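Local coordinates for bifunctional protein PutA (Bdellovibrio bacteriovorus, PDB 5UR2) that probably carries out both steps of proline breakdown to glutamate, pairing an FAD-dependent proline dehydrogenase with an NAD-dependent L-glutamate gamma-semialdehyde dehydrogenase, at residues E241-F253 with F268-D282. Sequence-based numbering, arbitrary orientation.
With P5F (N-propargylglycine-modified flavin adenine dinucleotide), chain F.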
loop_
_atom_site.group_PDB
_atom_site.type_symbol
_atom_site.label_atom_id
_atom_site.label_comp_id
_atom_site.label_asym_id
_atom_site.label_seq_id
_atom_site.Cartn_x
_atom_site.Cartn_y
_atom_site.Cartn_z
ATOM N N GLU B 241 -42.427 -13.615 -9.818
ATOM C CA GLU B 241 -41.046 -13.958 -9.508
ATOM C C GLU B 241 -40.271 -12.702 -9.115
ATOM O O GLU B 241 -40.856 -11.759 -8.567
ATOM C CB GLU B 241 -40.413 -14.685 -10.705
ATOM C CG GLU B 241 -41.093 -16.023 -10.984
ATOM C CD GLU B 241 -40.868 -16.535 -12.408
ATOM O OE1 GLU B 241 -41.464 -15.960 -13.341
ATOM O OE2 GLU B 241 -40.113 -17.524 -12.594
ATOM N N GLN B 242 -38.965 -12.679 -9.385
ATOM C CA GLN B 242 -38.092 -11.614 -8.902
ATOM C C GLN B 242 -38.387 -10.281 -9.595
ATOM O O GLN B 242 -39.084 -10.204 -10.613
ATOM C CB GLN B 242 -36.620 -11.992 -9.086
ATOM C CG GLN B 242 -36.206 -12.185 -10.517
ATOM C CD GLN B 242 -36.479 -13.598 -11.035
ATOM O OE1 GLN B 242 -36.990 -14.477 -10.310
ATOM N NE2 GLN B 242 -36.142 -13.820 -12.304
ATOM N N TYR B 243 -37.843 -9.208 -9.014
ATOM C CA TYR B 243 -38.200 -7.871 -9.476
ATOM C C TYR B 243 -37.800 -7.637 -10.934
ATOM O O TYR B 243 -38.482 -6.896 -11.648
ATOM C CB TYR B 243 -37.565 -6.820 -8.567
ATOM C CG TYR B 243 -38.096 -5.419 -8.824
ATOM C CD1 TYR B 243 -39.396 -5.075 -8.464
ATOM C CD2 TYR B 243 -37.306 -4.451 -9.440
ATOM C CE1 TYR B 243 -39.889 -3.799 -8.685
ATOM C CE2 TYR B 243 -37.785 -3.168 -9.662
ATOM C CZ TYR B 243 -39.080 -2.849 -9.285
ATOM O OH TYR B 243 -39.574 -1.579 -9.507
ATOM N N SER B 244 -36.715 -8.272 -11.402
ATOM C CA SER B 244 -36.278 -8.071 -12.782
ATOM C C SER B 244 -37.329 -8.510 -13.815
ATOM O O SER B 244 -37.245 -8.094 -14.971
ATOM C CB SER B 244 -34.971 -8.823 -13.034
ATOM O OG SER B 244 -35.162 -10.217 -12.788
ATOM N N VAL B 245 -38.311 -9.327 -13.439
ATOM C CA VAL B 245 -39.373 -9.699 -14.362
ATOM C C VAL B 245 -40.740 -9.240 -13.879
ATOM O O VAL B 245 -41.757 -9.666 -14.430
ATOM C CB VAL B 245 -39.387 -11.220 -14.639
ATOM C CG1 VAL B 245 -38.037 -11.691 -15.203
ATOM C CG2 VAL B 245 -39.729 -12.000 -13.376
ATOM N N LYS B 246 -40.801 -8.388 -12.847
ATOM C CA LYS B 246 -42.112 -8.039 -12.298
ATOM C C LYS B 246 -42.935 -7.257 -13.312
ATOM O O LYS B 246 -44.091 -7.597 -13.576
ATOM C CB LYS B 246 -41.974 -7.232 -10.998
ATOM C CG LYS B 246 -43.307 -7.021 -10.262
ATOM C CD LYS B 246 -44.049 -5.743 -10.694
ATOM C CE LYS B 246 -43.240 -4.478 -10.351
ATOM N NZ LYS B 246 -43.959 -3.184 -10.665
ATOM N N HIS B 247 -42.359 -6.189 -13.871
ATOM C CA HIS B 247 -43.100 -5.366 -14.821
ATOM C C HIS B 247 -43.464 -6.173 -16.067
ATOM O O HIS B 247 -44.601 -6.110 -16.552
ATOM C CB HIS B 247 -42.275 -4.115 -15.162
ATOM C CG HIS B 247 -42.994 -3.128 -16.027
ATOM N ND1 HIS B 247 -42.342 -2.115 -16.703
ATOM C CD2 HIS B 247 -44.308 -3.004 -16.339
ATOM C CE1 HIS B 247 -43.223 -1.411 -17.393
ATOM N NE2 HIS B 247 -44.422 -1.932 -17.192
ATOM N N LEU B 248 -42.523 -6.977 -16.566
ATOM C CA LEU B 248 -42.808 -7.806 -17.730
ATOM C C LEU B 248 -43.965 -8.770 -17.453
ATOM O O LEU B 248 -44.846 -8.955 -18.297
ATOM C CB LEU B 248 -41.544 -8.556 -18.142
ATOM C CG LEU B 248 -41.606 -9.483 -19.357
ATOM C CD1 LEU B 248 -41.958 -8.699 -20.615
ATOM C CD2 LEU B 248 -40.282 -10.211 -19.525
ATOM N N THR B 249 -43.988 -9.373 -16.264
ATOM C CA THR B 249 -45.056 -10.305 -15.913
ATOM C C THR B 249 -46.417 -9.620 -15.934
ATOM O O THR B 249 -47.413 -10.211 -16.366
ATOM C CB THR B 249 -44.770 -10.931 -14.548
ATOM O OG1 THR B 249 -43.483 -11.561 -14.595
ATOM C CG2 THR B 249 -45.830 -11.989 -14.198
ATOM N N LEU B 250 -46.480 -8.376 -15.464
ATOM C CA LEU B 250 -47.757 -7.678 -15.434
ATOM C C LEU B 250 -48.255 -7.356 -16.844
ATOM O O LEU B 250 -49.451 -7.491 -17.126
ATOM C CB LEU B 250 -47.631 -6.418 -14.581
ATOM C CG LEU B 250 -47.400 -6.729 -13.093
ATOM C CD1 LEU B 250 -47.316 -5.453 -12.269
ATOM C CD2 LEU B 250 -48.478 -7.659 -12.557
ATOM N N GLU B 251 -47.359 -6.927 -17.743
ATOM C CA GLU B 251 -47.755 -6.704 -19.131
ATOM C C GLU B 251 -48.177 -8.012 -19.798
ATOM O O GLU B 251 -49.173 -8.054 -20.526
ATOM C CB GLU B 251 -46.611 -6.047 -19.914
ATOM C CG GLU B 251 -46.329 -4.628 -19.466
ATOM C CD GLU B 251 -45.411 -3.881 -20.400
ATOM O OE1 GLU B 251 -45.085 -4.401 -21.492
ATOM O OE2 GLU B 251 -45.012 -2.765 -20.036
ATOM N N VAL B 252 -47.430 -9.090 -19.562
ATOM C CA VAL B 252 -47.797 -10.382 -20.134
ATOM C C VAL B 252 -49.203 -10.768 -19.692
ATOM O O VAL B 252 -50.061 -11.120 -20.510
ATOM C CB VAL B 252 -46.751 -11.443 -19.739
ATOM C CG1 VAL B 252 -47.238 -12.844 -20.030
ATOM C CG2 VAL B 252 -45.410 -11.165 -20.435
ATOM N N PHE B 253 -49.461 -10.675 -18.384
ATOM C CA PHE B 253 -50.730 -11.129 -17.821
ATOM C C PHE B 253 -51.904 -10.295 -18.308
ATOM O O PHE B 253 -52.929 -10.835 -18.745
ATOM C CB PHE B 253 -50.655 -11.101 -16.295
ATOM C CG PHE B 253 -51.934 -11.475 -15.627
ATOM C CD1 PHE B 253 -52.302 -12.812 -15.503
ATOM C CD2 PHE B 253 -52.764 -10.493 -15.088
ATOM C CE1 PHE B 253 -53.489 -13.163 -14.863
ATOM C CE2 PHE B 253 -53.943 -10.837 -14.460
ATOM C CZ PHE B 253 -54.310 -12.173 -14.347
ATOM N N PHE B 268 -58.771 -16.287 -13.682
ATOM C CA PHE B 268 -57.342 -16.071 -13.847
ATOM C C PHE B 268 -56.880 -15.177 -12.706
ATOM O O PHE B 268 -57.614 -14.281 -12.278
ATOM C CB PHE B 268 -57.019 -15.387 -15.181
ATOM C CG PHE B 268 -57.292 -16.231 -16.400
ATOM C CD1 PHE B 268 -56.846 -17.539 -16.477
ATOM C CD2 PHE B 268 -57.967 -15.697 -17.484
ATOM C CE1 PHE B 268 -57.072 -18.299 -17.621
ATOM C CE2 PHE B 268 -58.202 -16.449 -18.625
ATOM C CZ PHE B 268 -57.755 -17.751 -18.696
ATOM N N GLY B 269 -55.665 -15.412 -12.215
ATOM C CA GLY B 269 -55.132 -14.611 -11.134
ATOM C C GLY B 269 -53.674 -14.268 -11.355
ATOM O O GLY B 269 -52.932 -14.982 -12.038
ATOM N N ILE B 270 -53.268 -13.167 -10.720
ATOM C CA ILE B 270 -51.901 -12.653 -10.760
ATOM C C ILE B 270 -51.492 -12.340 -9.324
ATOM O O ILE B 270 -52.329 -11.994 -8.478
ATOM C CB ILE B 270 -51.784 -11.399 -11.680
ATOM C CG1 ILE B 270 -50.347 -10.859 -11.801
ATOM C CG2 ILE B 270 -52.668 -10.286 -11.166
ATOM C CD1 ILE B 270 -49.387 -11.670 -12.620
ATOM N N VAL B 271 -50.188 -12.499 -9.039
ATOM C CA VAL B 271 -49.639 -12.219 -7.718
ATOM C C VAL B 271 -49.088 -10.803 -7.669
ATOM O O VAL B 271 -48.397 -10.354 -8.591
ATOM C CB VAL B 271 -48.551 -13.241 -7.348
ATOM C CG1 VAL B 271 -47.839 -12.799 -6.079
ATOM C CG2 VAL B 271 -49.176 -14.620 -7.132
ATOM N N ILE B 272 -49.362 -10.107 -6.565
ATOM C CA ILE B 272 -48.724 -8.838 -6.252
ATOM C C ILE B 272 -48.005 -8.978 -4.915
ATOM O O ILE B 272 -48.561 -9.538 -3.962
ATOM C CB ILE B 272 -49.757 -7.691 -6.225
ATOM C CG1 ILE B 272 -50.247 -7.375 -7.649
ATOM C CG2 ILE B 272 -49.172 -6.448 -5.568
ATOM C CD1 ILE B 272 -49.156 -6.818 -8.571
ATOM N N GLN B 273 -46.758 -8.471 -4.852
ATOM C CA GLN B 273 -45.889 -8.578 -3.673
ATOM C C GLN B 273 -45.866 -7.243 -2.932
ATOM O O GLN B 273 -45.278 -6.268 -3.410
ATOM C CB GLN B 273 -44.468 -8.983 -4.068
ATOM C CG GLN B 273 -44.390 -10.333 -4.813
ATOM C CD GLN B 273 -43.374 -10.327 -5.936
ATOM O OE1 GLN B 273 -43.254 -9.340 -6.666
ATOM N NE2 GLN B 273 -42.647 -11.440 -6.104
ATOM N N ALA B 274 -46.486 -7.206 -1.746
ATOM C CA ALA B 274 -46.578 -5.967 -0.994
ATOM C C ALA B 274 -45.233 -5.490 -0.458
ATOM O O ALA B 274 -45.139 -4.345 -0.015
ATOM C CB ALA B 274 -47.569 -6.123 0.176
ATOM N N TYR B 275 -44.194 -6.310 -0.471
ATOM C CA TYR B 275 -42.928 -5.772 0.001
ATOM C C TYR B 275 -42.228 -4.919 -1.050
ATOM O O TYR B 275 -41.152 -4.375 -0.761
ATOM C CB TYR B 275 -42.008 -6.901 0.507
ATOM C CG TYR B 275 -41.325 -7.821 -0.502
ATOM C CD1 TYR B 275 -41.663 -7.834 -1.863
ATOM C CD2 TYR B 275 -40.339 -8.721 -0.062
ATOM C CE1 TYR B 275 -41.010 -8.711 -2.760
ATOM C CE2 TYR B 275 -39.693 -9.589 -0.938
ATOM C CZ TYR B 275 -40.018 -9.583 -2.281
ATOM O OH TYR B 275 -39.365 -10.474 -3.121
ATOM N N LEU B 276 -42.809 -4.783 -2.247
ATOM C CA LEU B 276 -42.256 -3.904 -3.271
ATOM C C LEU B 276 -42.748 -2.477 -3.067
ATOM O O LEU B 276 -43.928 -2.250 -2.761
ATOM C CB LEU B 276 -42.642 -4.366 -4.678
ATOM C CG LEU B 276 -42.043 -5.709 -5.118
ATOM C CD1 LEU B 276 -42.473 -6.051 -6.548
ATOM C CD2 LEU B 276 -40.516 -5.703 -4.961
ATOM N N ARG B 277 -41.837 -1.512 -3.273
ATOM C CA ARG B 277 -42.203 -0.100 -3.136
ATOM C C ARG B 277 -43.267 0.335 -4.150
ATOM O O ARG B 277 -44.052 1.252 -3.864
ATOM C CB ARG B 277 -40.951 0.788 -3.267
ATOM C CG ARG B 277 -39.927 0.545 -2.158
ATOM C CD ARG B 277 -38.570 1.260 -2.365
ATOM N NE ARG B 277 -37.644 0.828 -1.315
ATOM C CZ ARG B 277 -37.599 1.344 -0.085
ATOM N NH1 ARG B 277 -38.413 2.330 0.269
ATOM N NH2 ARG B 277 -36.750 0.862 0.805
ATOM N N ASP B 278 -43.334 -0.302 -5.322
ATOM C CA ASP B 278 -44.275 0.136 -6.345
ATOM C C ASP B 278 -45.544 -0.704 -6.383
ATOM O O ASP B 278 -46.375 -0.526 -7.276
ATOM C CB ASP B 278 -43.588 0.185 -7.727
ATOM C CG ASP B 278 -43.102 -1.167 -8.218
ATOM O OD1 ASP B 278 -43.459 -2.205 -7.617
ATOM O OD2 ASP B 278 -42.348 -1.183 -9.226
ATOM N N SER B 279 -45.747 -1.556 -5.384
ATOM C CA SER B 279 -46.863 -2.483 -5.434
ATOM C C SER B 279 -48.216 -1.786 -5.247
ATOM O O SER B 279 -49.218 -2.215 -5.842
ATOM C CB SER B 279 -46.637 -3.586 -4.396
ATOM O OG SER B 279 -46.403 -3.039 -3.093
ATOM N N PHE B 280 -48.294 -0.736 -4.428
ATOM C CA PHE B 280 -49.589 -0.066 -4.310
ATOM C C PHE B 280 -49.970 0.608 -5.624
ATOM O O PHE B 280 -51.139 0.587 -6.019
ATOM C CB PHE B 280 -49.599 0.931 -3.144
ATOM C CG PHE B 280 -50.928 1.627 -2.945
ATOM C CD1 PHE B 280 -52.088 0.890 -2.686
ATOM C CD2 PHE B 280 -51.012 3.019 -2.944
ATOM C CE1 PHE B 280 -53.330 1.533 -2.493
ATOM C CE2 PHE B 280 -52.223 3.667 -2.739
ATOM C CZ PHE B 280 -53.396 2.924 -2.513
ATOM N N GLU B 281 -49.002 1.189 -6.331
ATOM C CA GLU B 281 -49.315 1.752 -7.642
ATOM C C GLU B 281 -49.773 0.672 -8.616
ATOM O O GLU B 281 -50.701 0.900 -9.405
ATOM C CB GLU B 281 -48.125 2.521 -8.197
ATOM C CG GLU B 281 -47.945 3.893 -7.553
ATOM C CD GLU B 281 -46.546 4.472 -7.771
ATOM O OE1 GLU B 281 -45.578 4.006 -7.127
ATOM O OE2 GLU B 281 -46.428 5.401 -8.595
ATOM N N ASP B 282 -49.145 -0.516 -8.570
ATOM C CA ASP B 282 -49.589 -1.623 -9.422
ATOM C C ASP B 282 -50.993 -2.091 -9.051
ATOM O O ASP B 282 -51.769 -2.471 -9.929
ATOM C CB ASP B 282 -48.626 -2.810 -9.351
ATOM C CG ASP B 282 -47.294 -2.543 -10.051
ATOM O OD1 ASP B 282 -47.223 -1.678 -10.956
ATOM O OD2 ASP B 282 -46.305 -3.213 -9.687
HETATM P PA P5F F . -44.674 -12.349 7.776
HETATM O O1A P5F F . -45.807 -11.484 8.425
HETATM O O2A P5F F . -43.642 -12.866 8.648
HETATM O O5B P5F F . -43.836 -11.636 6.750
HETATM C C5B P5F F . -42.554 -12.053 6.296
HETATM C C4B P5F F . -42.212 -11.265 5.022
HETATM O O4B P5F F . -41.881 -9.918 5.264
HETATM C C3B P5F F . -41.067 -11.777 4.196
HETATM O O3B P5F F . -41.409 -12.872 3.435
HETATM C C2B P5F F . -40.721 -10.603 3.371
HETATM O O2B P5F F . -41.593 -10.527 2.296
HETATM C C1B P5F F . -40.982 -9.465 4.291
HETATM N N9A P5F F . -39.812 -8.968 4.969
HETATM C C8A P5F F . -38.940 -9.668 5.792
HETATM N N7A P5F F . -38.002 -8.822 6.236
HETATM C C5A P5F F . -38.234 -7.541 5.732
HETATM C C6A P5F F . -37.595 -6.307 5.834
HETATM N N6A P5F F . -36.413 -6.158 6.635
HETATM N N1A P5F F . -38.077 -5.232 5.182
HETATM C C2A P5F F . -39.189 -5.320 4.421
HETATM N N3A P5F F . -39.820 -6.521 4.278
HETATM C C4A P5F F . -39.389 -7.622 4.906
HETATM N N1 P5F F . -43.998 -14.786 -2.717
HETATM C C2 P5F F . -43.656 -14.166 -3.975
HETATM O O2 P5F F . -42.718 -13.158 -3.970
HETATM N N3 P5F F . -44.281 -14.577 -5.196
HETATM C C4 P5F F . -45.252 -15.608 -5.234
HETATM O O4 P5F F . -45.824 -15.960 -6.463
HETATM C C4X P5F F . -45.608 -16.270 -3.909
HETATM N N5 P5F F . -46.493 -17.431 -3.845
HETATM C C5X P5F F . -47.106 -17.704 -2.530
HETATM C C6 P5F F . -48.392 -18.464 -2.452
HETATM C C7 P5F F . -49.027 -18.652 -1.198
HETATM C C7M P5F F . -50.328 -19.421 -1.134
HETATM C C8 P5F F . -48.449 -18.118 -0.007
HETATM C C8M P5F F . -49.098 -18.295 1.342
HETATM C C9 P5F F . -47.234 -17.395 -0.072
HETATM C C9A P5F F . -46.558 -17.196 -1.386
HETATM N N10 P5F F . -45.312 -16.428 -1.453
HETATM C C10 P5F F . -44.984 -15.849 -2.725
HETATM C "C1'" P5F F . -44.513 -16.083 -0.251
HETATM C "C2'" P5F F . -45.043 -14.843 0.469
HETATM O "O2'" P5F F . -44.821 -13.744 -0.331
HETATM C "C3'" P5F F . -44.436 -14.592 1.851
HETATM O "O3'" P5F F . -43.082 -14.381 1.703
HETATM C "C4'" P5F F . -44.620 -15.724 2.852
HETATM O "O4'" P5F F . -45.794 -16.380 2.515
HETATM C "C5'" P5F F . -44.556 -15.312 4.335
HETATM O "O5'" P5F F . -45.195 -14.082 4.617
HETATM P P P5F F . -46.117 -13.777 5.916
HETATM O O1P P5F F . -47.257 -12.698 5.773
HETATM O O2P P5F F . -46.538 -15.243 6.308
HETATM O O3P P5F F . -45.009 -13.642 7.120
HETATM C C21 P5F F . -44.838 -19.045 -5.071
HETATM C C22 P5F F . -45.774 -18.250 -4.508
HETATM C C23 P5F F . -44.272 -18.748 -6.471
HETATM O O HOH W 1 -40.695 -9.101 -7.922
HETATM O O HOH W 2 -45.095 -2.260 -13.046
#
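Helix 246-253, reaching the strand through Phe253, Leu250 and Thr249, runs back along strand 268-273 at 159°, nearly antiparallel, with the axes 9.9 Å apart at closest approach. Phe253 lays one ring face on Ile270, whose CB stands 3.6 Å from the ring centroid, almost on the ring normal: a CH-pi contact. With CG1 of Ile270 trans to the backbone nitrogen (chi1 -177°), CD1 reaches Thr249 CG2 and CG1 rests against Leu250 CD2. At the other end of the helix Lys246, its chain bent at chi2 and chi3, slides past Leu276 and delivers NZ between two carboxylates. Lys246 NZ meets Asp282 OD2 at 2.5 Å, on the syn lone pair of that oxygen. A second salt bridge, its hydrogen bond weak, joins Lys246 NZ to Asp278 OD2 at 2.9 Å. Asp278 OD2 also takes the Tyr243 hydroxyl, OH to OD2 2.8 Å, from above the carboxylate plane. Water 2 accepts from Lys246 NZ and donates to Asp282 OD1. The lysine charge probably favours both aspartates in their ionised form. Gln273 ties the contact to the N-propargylglycine-modified FAD (P5F). Its NE2 gives a nearly straight bond to Glu241 O, 3.1 Å away. Gln273 NE2 gives another to P5F O2 at 2.7 Å. Water 1 joins Gln273 OE1 to the same Glu241 carbonyl, which leaves both the NE2 and the OE1 end of the amide with hydrogen-bond partners. Helix and strand form the second half of the beta-alpha-beta unit 235-238, 246-257, 268-273 in the proline dehydrogenase barrel, and Asp282 brings in the first turn of helix 279-293; strand 268-273 lies between strands 235-238 and 298-302, and Leu248 and Val252 pack against neighbouring helix 211-232.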